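Side-chain contacts in methyltransferase small domain-containing protein (PDB 1NE2), which is of uncharacterised function but has a fold of the AdoMet-dependent methyltransferase type and may act as a transferase: residues K134-S139 with R156-R161; W141-G146 with D163-E168; E88-N93 with V97-A102; I12-L17 with N62-C67. One frame throughout, in Å; residues are numbered along the deposited sequence.

Interaction 1: residues K134-S139 with R156-R161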
loop_
_atom_site.group_PDB
_atom_site.type_symbol
_atom_site.label_atom_id
_atom_site.label_comp_id
_atom_site.label_asym_id
_atom_site.label_seq_id
_atom_site.Cartn_x
_atom_site.Cartn_y
_atom_site.Cartn_z
ATOM N N LYS B 134 5.640 1.106 -15.244
ATOM C CA LYS B 134 5.621 0.875 -13.804
ATOM C C LYS B 134 4.240 0.421 -13.329
ATOM O O LYS B 134 4.129 -0.455 -12.465
ATOM C CB LYS B 134 6.024 2.148 -13.059
ATOM C CG LYS B 134 6.120 1.976 -11.541
ATOM C CD LYS B 134 7.524 1.610 -11.071
ATOM C CE LYS B 134 7.973 0.235 -11.522
ATOM N NZ LYS B 134 9.369 -0.055 -11.049
ATOM N N ALA B 135 3.193 1.016 -13.891
ATOM C CA ALA B 135 1.830 0.666 -13.510
ATOM C C ALA B 135 1.553 -0.818 -13.727
ATOM O O ALA B 135 1.025 -1.491 -12.848
ATOM C CB ALA B 135 0.822 1.510 -14.299
ATOM N N PHE B 136 1.924 -1.331 -14.898
ATOM C CA PHE B 136 1.683 -2.732 -15.204
ATOM C C PHE B 136 2.562 -3.733 -14.459
ATOM O O PHE B 136 2.285 -4.932 -14.453
ATOM C CB PHE B 136 1.767 -2.939 -16.715
ATOM C CG PHE B 136 0.536 -2.480 -17.436
ATOM C CD1 PHE B 136 -0.596 -3.288 -17.482
ATOM C CD2 PHE B 136 0.481 -1.217 -18.011
ATOM C CE1 PHE B 136 -1.769 -2.843 -18.090
ATOM C CE2 PHE B 136 -0.690 -0.758 -18.621
ATOM C CZ PHE B 136 -1.817 -1.576 -18.660
ATOM N N GLU B 137 3.606 -3.239 -13.811
ATOM C CA GLU B 137 4.486 -4.101 -13.042
ATOM C C GLU B 137 4.074 -4.014 -11.572
ATOM O O GLU B 137 4.471 -4.843 -10.750
ATOM C CB GLU B 137 5.932 -3.624 -13.207
ATOM C CG GLU B 137 6.949 -4.361 -12.362
ATOM C CD GLU B 137 8.342 -3.775 -12.499
ATOM O OE1 GLU B 137 9.273 -4.294 -11.845
ATOM O OE2 GLU B 137 8.504 -2.797 -13.262
ATOM N N THR B 138 3.240 -3.023 -11.265
ATOM C CA THR B 138 2.814 -2.741 -9.894
ATOM C C THR B 138 1.398 -3.108 -9.448
ATOM O O THR B 138 1.204 -3.624 -8.337
ATOM C CB THR B 138 2.992 -1.222 -9.601
ATOM O OG1 THR B 138 4.363 -0.841 -9.800
ATOM C CG2 THR B 138 2.585 -0.896 -8.171
ATOM N N SER B 139 0.410 -2.847 -10.296
ATOM C CA SER B 139 -0.975 -3.073 -9.900
ATOM C C SER B 139 -1.868 -3.894 -10.816
ATOM O O SER B 139 -1.612 -4.029 -12.011
ATOM C CB SER B 139 -1.640 -1.715 -9.662
ATOM O OG SER B 139 -0.836 -0.899 -8.826
ATOM N N ARG B 156 -3.597 2.008 -27.167
ATOM C CA ARG B 156 -2.730 0.999 -27.765
ATOM C C ARG B 156 -1.898 0.319 -26.683
ATOM O O ARG B 156 -1.898 -0.906 -26.562
ATOM C CB ARG B 156 -1.791 1.643 -28.788
ATOM C CG ARG B 156 -0.997 0.651 -29.627
ATOM C CD ARG B 156 0.127 1.350 -30.376
ATOM N NE ARG B 156 1.275 1.611 -29.508
ATOM C CZ ARG B 156 2.311 2.373 -29.842
ATOM N NH1 ARG B 156 2.349 2.963 -31.030
ATOM N NH2 ARG B 156 3.316 2.536 -28.993
ATOM N N GLU B 157 -1.193 1.127 -25.897
ATOM C CA GLU B 157 -0.339 0.610 -24.832
ATOM C C GLU B 157 -1.094 -0.155 -23.746
ATOM O O GLU B 157 -0.656 -1.226 -23.320
ATOM C CB GLU B 157 0.459 1.750 -24.189
ATOM C CG GLU B 157 1.507 2.381 -25.100
ATOM C CD GLU B 157 2.425 1.349 -25.737
ATOM O OE1 GLU B 157 2.229 1.028 -26.931
ATOM O OE2 GLU B 157 3.336 0.850 -25.042
ATOM N N PHE B 158 -2.217 0.392 -23.288
ATOM C CA PHE B 158 -2.994 -0.279 -22.250
ATOM C C PHE B 158 -3.573 -1.610 -22.726
ATOM O O PHE B 158 -3.527 -2.604 -22.006
ATOM C CB PHE B 158 -4.139 0.620 -21.757
ATOM C CG PHE B 158 -3.683 1.809 -20.952
ATOM C CD1 PHE B 158 -2.626 1.700 -20.053
ATOM C CD2 PHE B 158 -4.347 3.027 -21.054
ATOM C CE1 PHE B 158 -2.240 2.784 -19.264
ATOM C CE2 PHE B 158 -3.970 4.117 -20.270
ATOM C CZ PHE B 158 -2.917 3.995 -19.375
ATOM N N SER B 159 -4.116 -1.633 -23.941
ATOM C CA SER B 159 -4.713 -2.850 -24.472
ATOM C C SER B 159 -3.675 -3.934 -24.751
ATOM O O SER B 159 -4.003 -5.116 -24.789
ATOM C CB SER B 159 -5.515 -2.544 -25.744
ATOM O OG SER B 159 -4.689 -2.027 -26.770
ATOM N N ALA B 160 -2.421 -3.536 -24.930
ATOM C CA ALA B 160 -1.363 -4.505 -25.193
ATOM C C ALA B 160 -0.929 -5.227 -23.917
ATOM O O ALA B 160 -0.331 -6.300 -23.979
ATOM C CB ALA B 160 -0.165 -3.813 -25.825
ATOM N N ARG B 161 -1.243 -4.648 -22.761
ATOM C CA ARG B 161 -0.856 -5.257 -21.491
ATOM C C ARG B 161 -2.028 -5.572 -20.566
ATOM O O ARG B 161 -1.832 -6.135 -19.488
ATOM C CB ARG B 161 0.143 -4.354 -20.760
ATOM C CG ARG B 161 1.549 -4.378 -21.341
ATOM C CD ARG B 161 2.167 -5.767 -21.229
ATOM N NE ARG B 161 3.555 -5.796 -21.686
ATOM C CZ ARG B 161 4.317 -6.886 -21.698
ATOM N NH1 ARG B 161 3.828 -8.047 -21.280
ATOM N NH2 ARG B 161 5.570 -6.817 -22.128
#

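Interaction 2: residues W141-G146 with D163-E168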
loop_
_atom_site.group_PDB
_atom_site.type_symbol
_atom_site.label_atom_id
_atom_site.label_comp_id
_atom_site.label_asym_id
_atom_site.label_seq_id
_atom_site.Cartn_x
_atom_site.Cartn_y
_atom_site.Cartn_z
ATOM N N TRP B 141 -5.297 -3.241 -11.133
ATOM C CA TRP B 141 -6.250 -2.323 -11.760
ATOM C C TRP B 141 -5.579 -0.970 -11.961
ATOM O O TRP B 141 -5.097 -0.358 -11.014
ATOM C CB TRP B 141 -7.492 -2.180 -10.886
ATOM C CG TRP B 141 -8.164 -3.495 -10.622
ATOM C CD1 TRP B 141 -7.895 -4.371 -9.603
ATOM C CD2 TRP B 141 -9.172 -4.109 -11.424
ATOM N NE1 TRP B 141 -8.679 -5.491 -9.728
ATOM C CE2 TRP B 141 -9.471 -5.358 -10.838
ATOM C CE3 TRP B 141 -9.854 -3.724 -12.589
ATOM C CZ2 TRP B 141 -10.429 -6.230 -11.376
ATOM C CZ3 TRP B 141 -10.807 -4.590 -13.125
ATOM C CH2 TRP B 141 -11.084 -5.829 -12.515
ATOM N N ILE B 142 -5.562 -0.509 -13.205
ATOM C CA ILE B 142 -4.890 0.730 -13.570
ATOM C C ILE B 142 -5.844 1.775 -14.149
ATOM O O ILE B 142 -6.604 1.493 -15.081
ATOM C CB ILE B 142 -3.766 0.390 -14.590
ATOM C CG1 ILE B 142 -2.729 -0.515 -13.899
ATOM C CG2 ILE B 142 -3.131 1.659 -15.132
ATOM C CD1 ILE B 142 -1.852 -1.320 -14.837
ATOM N N TYR B 143 -5.787 2.984 -13.599
ATOM C CA TYR B 143 -6.652 4.084 -14.029
ATOM C C TYR B 143 -5.841 5.328 -14.358
ATOM O O TYR B 143 -4.850 5.626 -13.693
ATOM C CB TYR B 143 -7.644 4.437 -12.920
ATOM C CG TYR B 143 -8.646 3.351 -12.614
ATOM C CD1 TYR B 143 -9.869 3.303 -13.281
ATOM C CD2 TYR B 143 -8.379 2.377 -11.647
ATOM C CE1 TYR B 143 -10.815 2.313 -12.990
ATOM C CE2 TYR B 143 -9.316 1.382 -11.348
ATOM C CZ TYR B 143 -10.531 1.363 -12.021
ATOM O OH TYR B 143 -11.478 0.413 -11.700
ATOM N N SER B 144 -6.282 6.061 -15.374
ATOM C CA SER B 144 -5.598 7.282 -15.794
ATOM C C SER B 144 -6.603 8.305 -16.284
ATOM O O SER B 144 -7.592 7.957 -16.935
ATOM C CB SER B 144 -4.614 6.983 -16.935
ATOM O OG SER B 144 -3.997 8.175 -17.413
ATOM N N ILE B 145 -6.357 9.568 -15.960
ATOM C CA ILE B 145 -7.218 10.642 -16.424
ATOM C C ILE B 145 -6.256 11.703 -16.926
ATOM O O ILE B 145 -5.316 12.084 -16.229
ATOM C CB ILE B 145 -8.148 11.207 -15.306
ATOM C CG1 ILE B 145 -9.050 12.293 -15.904
ATOM C CG2 ILE B 145 -7.328 11.773 -14.149
ATOM C CD1 ILE B 145 -10.229 12.689 -15.034
ATOM N N GLY B 146 -6.467 12.148 -18.157
ATOM C CA GLY B 146 -5.585 13.150 -18.722
ATOM C C GLY B 146 -6.024 13.656 -20.079
ATOM O O GLY B 146 -7.142 13.403 -20.520
ATOM N N ASP B 163 -6.815 -5.416 -20.170
ATOM C CA ASP B 163 -8.135 -5.269 -20.758
ATOM C C ASP B 163 -8.667 -3.877 -20.451
ATOM O O ASP B 163 -8.870 -3.525 -19.284
ATOM C CB ASP B 163 -9.085 -6.327 -20.195
ATOM C CG ASP B 163 -8.644 -7.741 -20.529
ATOM O OD1 ASP B 163 -8.593 -8.074 -21.731
ATOM O OD2 ASP B 163 -8.345 -8.515 -19.594
ATOM N N VAL B 164 -8.869 -3.076 -21.492
ATOM C CA VAL B 164 -9.391 -1.724 -21.310
ATOM C C VAL B 164 -10.905 -1.813 -21.170
ATOM O O VAL B 164 -11.610 -2.070 -22.146
ATOM C CB VAL B 164 -9.053 -0.806 -22.513
ATOM C CG1 VAL B 164 -9.659 0.583 -22.301
ATOM C CG2 VAL B 164 -7.550 -0.697 -22.682
ATOM N N PHE B 165 -11.413 -1.617 -19.958
ATOM C CA PHE B 165 -12.852 -1.688 -19.755
ATOM C C PHE B 165 -13.480 -0.300 -19.720
ATOM O O PHE B 165 -14.702 -0.168 -19.738
ATOM C CB PHE B 165 -13.174 -2.485 -18.488
ATOM C CG PHE B 165 -12.563 -1.930 -17.245
ATOM C CD1 PHE B 165 -13.193 -0.909 -16.545
ATOM C CD2 PHE B 165 -11.361 -2.442 -16.759
ATOM C CE1 PHE B 165 -12.644 -0.406 -15.375
ATOM C CE2 PHE B 165 -10.800 -1.945 -15.589
ATOM C CZ PHE B 165 -11.448 -0.921 -14.894
ATOM N N ARG B 166 -12.643 0.734 -19.683
ATOM C CA ARG B 166 -13.138 2.103 -19.700
ATOM C C ARG B 166 -12.243 3.044 -20.499
ATOM O O ARG B 166 -11.022 3.059 -20.330
ATOM C CB ARG B 166 -13.302 2.660 -18.273
ATOM C CG ARG B 166 -13.791 4.119 -18.240
ATOM C CD ARG B 166 -14.226 4.541 -16.836
ATOM N NE ARG B 166 -15.226 3.611 -16.323
ATOM C CZ ARG B 166 -15.143 2.984 -15.153
ATOM N NH1 ARG B 166 -14.102 3.192 -14.359
ATOM N NH2 ARG B 166 -16.081 2.110 -14.798
ATOM N N GLU B 167 -12.872 3.785 -21.411
ATOM C CA GLU B 167 -12.210 4.803 -22.224
ATOM C C GLU B 167 -13.331 5.803 -22.382
ATOM O O GLU B 167 -14.117 5.750 -23.330
ATOM C CB GLU B 167 -11.779 4.296 -23.597
ATOM C CG GLU B 167 -10.912 5.330 -24.293
ATOM C CD GLU B 167 -10.463 4.915 -25.675
ATOM O OE1 GLU B 167 -10.404 3.701 -25.949
ATOM O OE2 GLU B 167 -10.149 5.814 -26.480
ATOM N N GLU B 168 -13.398 6.711 -21.420
ATOM C CA GLU B 168 -14.462 7.689 -21.353
ATOM C C GLU B 168 -14.063 9.128 -21.624
ATOM O O GLU B 168 -13.063 9.623 -21.101
ATOM C CB GLU B 168 -15.101 7.579 -19.971
ATOM C CG GLU B 168 -16.242 8.533 -19.714
ATOM C CD GLU B 168 -16.729 8.443 -18.288
ATOM O OE1 GLU B 168 -16.231 7.571 -17.545
ATOM O OE2 GLU B 168 -17.609 9.236 -17.908
#

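Interaction 3: residues E88-N93 with V97-A102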
loop_
_atom_site.group_PDB
_atom_site.type_symbol
_atom_site.label_atom_id
_atom_site.label_comp_id
_atom_site.label_asym_id
_atom_site.label_seq_id
_atom_site.Cartn_x
_atom_site.Cartn_y
_atom_site.Cartn_z
ATOM N N GLU B 88 5.095 18.017 0.492
ATOM C CA GLU B 88 4.966 18.752 1.742
ATOM C C GLU B 88 3.523 19.232 1.895
ATOM O O GLU B 88 2.944 19.142 2.975
ATOM C CB GLU B 88 5.937 19.939 1.751
ATOM C CG GLU B 88 6.051 20.670 3.083
ATOM C CD GLU B 88 4.851 21.547 3.384
ATOM O OE1 GLU B 88 4.491 22.380 2.525
ATOM O OE2 GLU B 88 4.274 21.408 4.481
ATOM N N THR B 89 2.943 19.726 0.807
ATOM C CA THR B 89 1.565 20.203 0.832
ATOM C C THR B 89 0.590 19.032 0.955
ATOM O O THR B 89 -0.375 19.095 1.717
ATOM C CB THR B 89 1.233 21.003 -0.445
ATOM O OG1 THR B 89 2.052 22.179 -0.496
ATOM C CG2 THR B 89 -0.232 21.410 -0.454
ATOM N N ALA B 90 0.851 17.963 0.208
ATOM C CA ALA B 90 -0.010 16.787 0.231
ATOM C C ALA B 90 -0.135 16.199 1.634
ATOM O O ALA B 90 -1.231 15.864 2.068
ATOM C CB ALA B 90 0.523 15.730 -0.733
ATOM N N LYS B 91 0.990 16.082 2.338
ATOM C CA LYS B 91 1.003 15.520 3.688
ATOM C C LYS B 91 0.105 16.289 4.651
ATOM O O LYS B 91 -0.512 15.701 5.543
ATOM C CB LYS B 91 2.430 15.486 4.243
ATOM C CG LYS B 91 3.354 14.502 3.543
ATOM C CD LYS B 91 4.723 14.461 4.210
ATOM C CE LYS B 91 5.584 13.352 3.630
ATOM N NZ LYS B 91 6.944 13.334 4.234
ATOM N N ARG B 92 0.038 17.604 4.481
ATOM C CA ARG B 92 -0.808 18.415 5.340
ATOM C C ARG B 92 -2.270 18.254 4.953
ATOM O O ARG B 92 -3.155 18.401 5.796
ATOM C CB ARG B 92 -0.422 19.887 5.250
ATOM C CG ARG B 92 0.956 20.186 5.777
ATOM C CD ARG B 92 1.095 21.662 6.048
ATOM N NE ARG B 92 2.478 22.031 6.306
ATOM C CZ ARG B 92 2.867 23.256 6.635
ATOM N NH1 ARG B 92 1.971 24.226 6.751
ATOM N NH2 ARG B 92 4.153 23.508 6.839
ATOM N N ASN B 93 -2.526 17.956 3.682
ATOM C CA ASN B 93 -3.901 17.782 3.231
ATOM C C ASN B 93 -4.531 16.524 3.810
ATOM O O ASN B 93 -5.702 16.533 4.193
ATOM C CB ASN B 93 -3.978 17.756 1.702
ATOM C CG ASN B 93 -3.899 19.145 1.099
ATOM O OD1 ASN B 93 -4.304 20.124 1.728
ATOM N ND2 ASN B 93 -3.399 19.237 -0.128
ATOM N N VAL B 97 -2.462 9.304 4.591
ATOM C CA VAL B 97 -1.884 8.744 3.377
ATOM C C VAL B 97 -0.366 8.643 3.462
ATOM O O VAL B 97 0.298 9.516 4.030
ATOM C CB VAL B 97 -2.237 9.604 2.152
ATOM C CG1 VAL B 97 -1.400 9.181 0.952
ATOM C CG2 VAL B 97 -3.728 9.477 1.839
ATOM N N ASN B 98 0.172 7.570 2.894
ATOM C CA ASN B 98 1.608 7.342 2.870
ATOM C C ASN B 98 2.216 8.111 1.691
ATOM O O ASN B 98 2.368 7.569 0.595
ATOM C CB ASN B 98 1.880 5.833 2.747
ATOM C CG ASN B 98 3.355 5.509 2.581
ATOM O OD1 ASN B 98 4.225 6.188 3.140
ATOM N ND2 ASN B 98 3.643 4.456 1.821
ATOM N N PHE B 99 2.544 9.383 1.922
ATOM C CA PHE B 99 3.145 10.231 0.892
ATOM C C PHE B 99 4.664 10.116 0.894
ATOM O O PHE B 99 5.286 9.988 1.945
ATOM C CB PHE B 99 2.771 11.699 1.115
ATOM C CG PHE B 99 1.368 12.040 0.714
ATOM C CD1 PHE B 99 1.002 12.077 -0.629
ATOM C CD2 PHE B 99 0.415 12.349 1.679
ATOM C CE1 PHE B 99 -0.293 12.422 -1.003
ATOM C CE2 PHE B 99 -0.881 12.694 1.314
ATOM C CZ PHE B 99 -1.237 12.732 -0.028
HETATM N N MSE B 100 5.259 10.176 -0.290
HETATM C CA MSE B 100 6.705 10.080 -0.414
HETATM C C MSE B 100 7.204 10.796 -1.655
HETATM O O MSE B 100 6.490 10.914 -2.652
HETATM C CB MSE B 100 7.120 8.610 -0.487
HETATM C CG MSE B 100 6.407 7.857 -1.602
HETATM SE SE MSE B 100 6.845 5.991 -1.653
HETATM C CE MSE B 100 5.819 5.420 -0.129
ATOM N N VAL B 101 8.436 11.290 -1.582
ATOM C CA VAL B 101 9.053 11.945 -2.721
ATOM C C VAL B 101 9.774 10.808 -3.434
ATOM O O VAL B 101 10.520 10.055 -2.807
ATOM C CB VAL B 101 10.091 13.007 -2.282
ATOM C CG1 VAL B 101 10.751 13.624 -3.506
ATOM C CG2 VAL B 101 9.412 14.085 -1.449
ATOM N N ALA B 102 9.537 10.656 -4.730
ATOM C CA ALA B 102 10.194 9.588 -5.468
ATOM C C ALA B 102 9.992 9.689 -6.964
ATOM O O ALA B 102 9.014 10.269 -7.436
ATOM C CB ALA B 102 9.687 8.228 -4.984
#

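Interaction 4: residues I12-L17 with N62-C67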
loop_
_atom_site.group_PDB
_atom_site.type_symbol
_atom_site.label_atom_id
_atom_site.label_comp_id
_atom_site.label_asym_id
_atom_site.label_seq_id
_atom_site.Cartn_x
_atom_site.Cartn_y
_atom_site.Cartn_z
ATOM N N ILE B 12 -17.150 17.814 -1.389
ATOM C CA ILE B 12 -17.007 18.847 -0.372
ATOM C C ILE B 12 -15.832 18.582 0.556
ATOM O O ILE B 12 -15.256 19.515 1.109
ATOM C CB ILE B 12 -18.307 19.040 0.455
ATOM C CG1 ILE B 12 -18.753 17.720 1.074
ATOM C CG2 ILE B 12 -19.396 19.616 -0.434
ATOM C CD1 ILE B 12 -19.989 17.849 1.935
ATOM N N ARG B 13 -15.460 17.314 0.729
ATOM C CA ARG B 13 -14.313 17.010 1.571
ATOM C C ARG B 13 -13.038 17.358 0.802
ATOM O O ARG B 13 -12.056 17.817 1.383
ATOM C CB ARG B 13 -14.316 15.531 1.985
ATOM C CG ARG B 13 -15.432 15.169 2.968
ATOM C CD ARG B 13 -15.262 15.908 4.299
ATOM N NE ARG B 13 -14.110 15.431 5.062
ATOM C CZ ARG B 13 -14.125 14.367 5.864
ATOM N NH1 ARG B 13 -15.235 13.658 6.018
ATOM N NH2 ARG B 13 -13.024 14.009 6.510
ATOM N N LEU B 14 -13.054 17.154 -0.512
ATOM C CA LEU B 14 -11.893 17.482 -1.327
ATOM C C LEU B 14 -11.706 18.999 -1.430
ATOM O O LEU B 14 -10.581 19.487 -1.531
ATOM C CB LEU B 14 -12.033 16.886 -2.734
ATOM C CG LEU B 14 -12.031 15.357 -2.842
ATOM C CD1 LEU B 14 -12.152 14.930 -4.313
ATOM C CD2 LEU B 14 -10.741 14.817 -2.235
ATOM N N GLN B 15 -12.803 19.747 -1.393
ATOM C CA GLN B 15 -12.710 21.198 -1.503
ATOM C C GLN B 15 -12.020 21.824 -0.293
ATOM O O GLN B 15 -11.532 22.952 -0.362
ATOM C CB GLN B 15 -14.111 21.787 -1.715
ATOM C CG GLN B 15 -14.705 21.379 -3.069
ATOM C CD GLN B 15 -16.203 21.586 -3.157
ATOM O OE1 GLN B 15 -16.914 21.487 -2.158
ATOM N NE2 GLN B 15 -16.695 21.850 -4.364
ATOM N N LYS B 16 -11.955 21.084 0.808
ATOM C CA LYS B 16 -11.303 21.581 2.014
ATOM C C LYS B 16 -9.780 21.544 1.873
ATOM O O LYS B 16 -9.065 22.284 2.549
ATOM C CB LYS B 16 -11.733 20.754 3.225
ATOM C CG LYS B 16 -13.230 20.764 3.471
ATOM C CD LYS B 16 -13.598 19.890 4.654
ATOM C CE LYS B 16 -15.106 19.817 4.835
ATOM N NZ LYS B 16 -15.485 18.899 5.948
ATOM N N LEU B 17 -9.287 20.679 0.991
ATOM C CA LEU B 17 -7.852 20.558 0.758
ATOM C C LEU B 17 -7.262 21.876 0.262
ATOM O O LEU B 17 -7.993 22.786 -0.135
ATOM C CB LEU B 17 -7.568 19.452 -0.263
ATOM C CG LEU B 17 -7.536 18.000 0.229
ATOM C CD1 LEU B 17 -8.749 17.689 1.089
ATOM C CD2 LEU B 17 -7.472 17.078 -0.977
ATOM N N ASN B 62 -0.657 17.827 -5.407
ATOM C CA ASN B 62 -1.180 18.304 -4.130
ATOM C C ASN B 62 -1.840 17.164 -3.353
ATOM O O ASN B 62 -2.305 17.355 -2.225
ATOM C CB ASN B 62 -2.194 19.429 -4.356
ATOM C CG ASN B 62 -3.582 18.909 -4.688
ATOM O OD1 ASN B 62 -3.757 18.093 -5.596
ATOM N ND2 ASN B 62 -4.581 19.388 -3.951
ATOM N N GLY B 63 -1.899 15.993 -3.982
ATOM C CA GLY B 63 -2.464 14.817 -3.350
ATOM C C GLY B 63 -3.970 14.626 -3.400
ATOM O O GLY B 63 -4.477 13.704 -2.776
ATOM N N ILE B 64 -4.688 15.453 -4.153
ATOM C CA ILE B 64 -6.141 15.323 -4.196
ATOM C C ILE B 64 -6.677 13.915 -4.487
ATOM O O ILE B 64 -7.597 13.451 -3.814
ATOM C CB ILE B 64 -6.765 16.334 -5.194
ATOM C CG1 ILE B 64 -8.288 16.314 -5.055
ATOM C CG2 ILE B 64 -6.333 16.016 -6.618
ATOM C CD1 ILE B 64 -9.005 17.364 -5.897
ATOM N N LEU B 65 -6.111 13.219 -5.467
ATOM C CA LEU B 65 -6.612 11.879 -5.771
ATOM C C LEU B 65 -6.277 10.858 -4.679
ATOM O O LEU B 65 -7.039 9.917 -4.450
ATOM C CB LEU B 65 -6.091 11.404 -7.133
ATOM C CG LEU B 65 -6.551 12.219 -8.353
ATOM C CD1 LEU B 65 -6.068 11.531 -9.634
ATOM C CD2 LEU B 65 -8.065 12.342 -8.376
ATOM N N ALA B 66 -5.155 11.055 -3.992
ATOM C CA ALA B 66 -4.749 10.145 -2.926
ATOM C C ALA B 66 -5.632 10.376 -1.707
ATOM O O ALA B 66 -6.119 9.426 -1.100
ATOM C CB ALA B 66 -3.276 10.375 -2.565
ATOM N N CYS B 67 -5.832 11.644 -1.350
ATOM C CA CYS B 67 -6.678 11.988 -0.215
ATOM C C CYS B 67 -8.086 11.465 -0.475
ATOM O O CYS B 67 -8.748 10.948 0.427
ATOM C CB CYS B 67 -6.741 13.507 -0.021
ATOM S SG CYS B 67 -5.190 14.327 0.477
#

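Interaction 1: residues K134-S139 with R156-R161
F136 of helix 126-138 meets F158 and R161 of helix 151-161. Along the first segment K134 comes first: its carbonyl O takes T138 OG1 at 2.7 Å from above the carbonyl plane, and also E137 N from the opposite face. A135, a small residue, lies against W114 and I142 of the sheet.

Then comes F136, whose CG stands beside the backbone N (chi1 -78°), which sends the ring across to the other helix. R161 CB lies over one face of it, 3.7 Å from the F136 ring centroid in a CH-pi contact. At the rim, F136 CE2 meets F158 CD1 at 3.4 Å; the two phenylalanines touch rim to rim with planes at 45°, neither ring over the face of the other. Past CB the arginine leads away from the contact, so its aliphatic root does the packing and its charged end stays at the exposed side. Beyond F136 the helix ends: T138 is its last residue, and S139 leaves helical geometry, its carbonyl O joining F136 O in bonds to N197 ND2.

F136 and F158 both rest on V195 of strand 187-197. Two helices packed side by side on one face of a mixed sheet in this way are characteristic of the Rossmann-like methyltransferase fold.

Interaction 2: residues W141-G146 with D163-E168
Y143 and R166, which touch each other, both grip D47 OD2, the tyrosine through a hydrogen bond with its OH and the arginine through a salt bridge from NH1. Tyrosine offers a hydroxyl beyond an apolar ring, and arginine a flat charged group on a long chain, so both reach D47. They meet where R166 NH1 comes to the ring edge at Y143 CE1, 3.7 Å away, with guanidinium and ring planes only 18° apart, so the charge does not sit over the ring face.

F165 completes the group. Its CG is held between the backbone N and the carbonyl carbon (chi1 58°), which stands the ring up toward strand 142-147. There F165 CZ approaches Y143 OH at 3.5 Å, and F165 CE2 lies near the plane of the W141 ring, 3.6 Å from W141 CE3. Both aromatic pairs are oblique, with planes at steep angles, and make a small aromatic cluster.

A classic beta bulge, in which F165 and R166 both face G194, lets two consecutive side chains point the same way. They reach over the intervening strand 187-197, while helix 34-46 packs on Y143 through F40 and I44; V164 turns instead to the face carrying helix 151-161.

Interaction 3: residues E88-N93 with V97-A102
F99 leaves strand 98-101 toward A90 and K91 of helix 84-93, and each part of its side chain finds something there. F99 CB lies 3.8 Å from K91 CG, where the lysine chain, extended beyond CG, runs past the phenylalanine in the opposite direction. From CG outward the ring belongs mainly to A90. F99 CD1 and CZ flank the methyl, and the shortest approach to it is F99 CE1 to A90 CB at 3.4 Å. This is a CH-pi contact, the methyl 3.5 Å from the F99 ring centroid and 17° off its normal. Along the other rim, F99 CD2 lies 3.8 Å from K91 CA, and F99 CE2 comes to 3.3 Å from A90 O. V97 CG1 covers the opposite face over its centre, so the ring is clamped between a methyl of the helix and one of its own segment.

Alanine suits the helix here because a single methyl lets the backbones come close, with K91 CA and F99 CA 6.4 Å apart. The A90-F99 contact joins the helix and second strand of the beta-alpha-beta unit 76-81, 84-93, 98-101. The F99 side chain also touches A66 and A79, making this a joint of dispersion and shape fit, to which lysine lends its methylenes rather than its charge.

Interaction 4: residues I12-L17 with N62-C67
L17 turns its CG beside the backbone N (chi1 -82°), which carries its CD2 to I64 and C67, while I64 holds CG1 anti to its own N (chi1 -171°) and so presents it to L14. L17 CD2 touches I64 CA at 3.9 Å and, at 3.8 Å, C67 CB. It also lies close to C67 SG, whose disulfide ties helix 64-71 to C94, just after helix 84-93. L14 comes at about a right angle to I64, and its CD2 packs on I64 CG1 at 4.0 Å. Leucine suits these places because its forked end lets one methyl touch several atoms of the first turn of helix 64-71.

N62 sets up that start: its OD1 takes I64 N at 3.1 Å in an Asx turn, the N-H nearly straight (162°) but above the carbonyl plane. G63, with positive phi, occupies the N-cap position. The G61, G63 and A66 spacing is consistent with the glycine-rich, Rossmann-type turn of AdoMet-dependent methyltransferases.

After helix 6-14 a type I turn carries the chain from L14 to L17. Both leucines pack on helix 64-71, on a side other than that of A66, which faces strands 54-58 and 76-81, while I64 leans on A37 of helix 34-46.

How the interactions relate
Along the chain, interaction 4 closes first, then interaction 3, while the segments of interactions 1 and 2 alternate. The four fall into two pairs. Interactions 3 and 4, centres about 12 Å apart, touch through N93 and N62 and involve strand 98-101 and the helices next to strands 76-81 and 54-58. Interactions 1 and 2, centres about 10 Å apart, meet where F136 packs on I142 and F158 on V164, around the antiparallel end of the same seven-stranded sheet. Between the pairs the centres are 21 to 26 Å apart, without direct touch. The strand order 3-2-1-4-5-7-6 is that of class I methyltransferases, so one pair lies at the parallel side and one at the antiparallel side of a single Rossmann-like sheet.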